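Hypothetical protein BA_2335 (Bacillus anthracis, PDB 4H4N) is of unknown function, a small, all-beta protein of a BA_2335-like family built from two antiparallel sheets. Local coordinates at residues T22-G25 / P26-V30. Residues are numbered along the deposited sequence; the frame is centred on the assembly and turned at random.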
loop_
_atom_site.group_PDB
_atom_site.type_symbol
_atom_site.label_atom_id
_atom_site.label_comp_id
_atom_site.label_asym_id
_atom_site.label_seq_id
_atom_site.Cartn_x
_atom_site.Cartn_y
_atom_site.Cartn_z
ATOM N N THR A 22 -3.382 3.069 3.072
ATOM C CA THR A 22 -4.214 3.397 4.214
ATOM C C THR A 22 -5.662 3.095 3.882
ATOM O O THR A 22 -6.172 3.527 2.855
ATOM C CB THR A 22 -4.065 4.882 4.585
ATOM O OG1 THR A 22 -2.691 5.176 4.838
ATOM C CG2 THR A 22 -4.869 5.203 5.823
ATOM N N PHE A 23 -6.314 2.345 4.760
ATOM C CA PHE A 23 -7.726 2.008 4.635
ATOM C C PHE A 23 -8.540 2.934 5.519
ATOM O O PHE A 23 -8.186 3.162 6.680
ATOM C CB PHE A 23 -7.959 0.550 5.066
ATOM C CG PHE A 23 -7.331 -0.452 4.127
ATOM C CD1 PHE A 23 -7.992 -0.850 2.986
ATOM C CD2 PHE A 23 -6.088 -0.986 4.365
ATOM C CE1 PHE A 23 -7.431 -1.776 2.107
ATOM C CE2 PHE A 23 -5.518 -1.902 3.487
ATOM C CZ PHE A 23 -6.197 -2.292 2.365
ATOM N N PHE A 24 -9.633 3.453 4.970
ATOM C CA PHE A 24 -10.497 4.424 5.627
ATOM C C PHE A 24 -11.909 3.904 5.738
ATOM O O PHE A 24 -12.376 3.135 4.904
ATOM C CB PHE A 24 -10.548 5.735 4.815
ATOM C CG PHE A 24 -9.233 6.465 4.729
ATOM C CD1 PHE A 24 -8.860 7.405 5.675
ATOM C CD2 PHE A 24 -8.338 6.195 3.699
ATOM C CE1 PHE A 24 -7.652 8.064 5.585
ATOM C CE2 PHE A 24 -7.137 6.866 3.615
ATOM C CZ PHE A 24 -6.803 7.812 4.549
ATOM N N GLY A 25 -12.612 4.377 6.767
ATOM C CA GLY A 25 -14.004 4.045 6.978
ATOM C C GLY A 25 -14.948 5.155 6.547
ATOM O O GLY A 25 -14.562 6.130 5.905
ATOM N N PRO A 26 -16.235 5.013 6.911
ATOM C CA PRO A 26 -17.279 5.922 6.403
ATOM C C PRO A 26 -17.117 7.354 6.822
ATOM O O PRO A 26 -17.561 8.255 6.121
ATOM C CB PRO A 26 -18.579 5.367 6.998
ATOM C CG PRO A 26 -18.190 4.417 8.034
ATOM C CD PRO A 26 -16.809 3.924 7.719
ATOM N N TYR A 27 -16.481 7.559 7.971
ATOM C CA TYR A 27 -16.279 8.873 8.547
ATOM C C TYR A 27 -14.889 9.395 8.283
ATOM O O TYR A 27 -14.401 10.237 9.030
ATOM C CB TYR A 27 -16.497 8.806 10.051
ATOM C CG TYR A 27 -17.778 8.116 10.408
ATOM C CD1 TYR A 27 -19.000 8.741 10.220
ATOM C CD2 TYR A 27 -17.766 6.834 10.917
ATOM C CE1 TYR A 27 -20.187 8.101 10.543
ATOM C CE2 TYR A 27 -18.934 6.190 11.235
ATOM C CZ TYR A 27 -20.146 6.823 11.061
ATOM O OH TYR A 27 -21.300 6.157 11.397
ATOM N N ASN A 28 -14.225 8.849 7.265
ATOM C CA ASN A 28 -12.902 9.286 6.881
ATOM C C ASN A 28 -11.840 8.949 7.914
ATOM O O ASN A 28 -10.746 9.494 7.875
ATOM C CB ASN A 28 -12.926 10.804 6.581
ATOM C CG ASN A 28 -11.845 11.244 5.661
ATOM O OD1 ASN A 28 -11.552 10.563 4.682
ATOM N ND2 ASN A 28 -11.281 12.426 5.917
ATOM N N GLU A 29 -12.157 8.052 8.837
ATOM C CA GLU A 29 -11.225 7.628 9.852
ATOM C C GLU A 29 -10.294 6.562 9.311
ATOM O O GLU A 29 -10.684 5.760 8.467
ATOM C CB GLU A 29 -11.991 7.097 11.080
ATOM C CG GLU A 29 -12.585 5.669 10.997
ATOM C CD GLU A 29 -13.903 5.488 10.234
ATOM O OE1 GLU A 29 -14.319 6.352 9.469
ATOM O OE2 GLU A 29 -14.532 4.422 10.409
ATOM N N VAL A 30 -9.057 6.556 9.796
ATOM C CA VAL A 30 -8.101 5.535 9.430
ATOM C C VAL A 30 -8.422 4.253 10.180
ATOM O O VAL A 30 -8.537 4.250 11.409
ATOM C CB VAL A 30 -6.676 5.973 9.763
ATOM C CG1 VAL A 30 -5.706 4.824 9.518
ATOM C CG2 VAL A 30 -6.299 7.175 8.959
#
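A beta hairpin of the 3:5 class reverses the chain here, through a type I turn with a G1 beta bulge: strand 17-24 leaves through Gly25, passes the turn from Gly25 to Asn28, and returns at Val30, which faces Phe24 as an antiparallel non-hydrogen-bonded pair with CA atoms 4.6 Å apart. Two backbone bonds close the loop. Gly25 N donates to Glu29 O at 2.9 Å, and the same oxygen takes a CA-H contact from Phe24. Asn28 N reaches Gly25 O at 3.1 Å, closing the turn; Asn28 itself, with positive phi, holds the left-handed bulge position. In Glu29, CG lies between the backbone N and the carbonyl carbon (chi1 78°), and a bend at chi2 (-79°) completes the return, laying the carboxylate over Gly25, OE1 3.2 Å from Gly25 C. That fold also brings Glu29 OE1 to Tyr27 N at 2.9 Å, a somewhat bent bond (134°) that ties the carboxylate to the turn backbone. Next to the turn, Phe24 turns its ring beside the returning chain: Asn28 O sits at the ring edge, 3.6 Å from CD1. The two methyls of Val30 divide their contacts, CG2 meeting Phe24 CE1 at 3.7 Å and CG1 touching Thr22 CG2 at 3.8 Å, where the Thr22 and Val30 side chains cross at about a right angle. Thr22 OG1 is hydrogen-bonded to Asn33 OD1. The hairpin joins strand 17-24, central in the three-stranded antiparallel sheet, to strand 30-38 at one margin; across strand 17-24 lies strand 56-63, where Lys56 makes a cation-pi contact with Phe24.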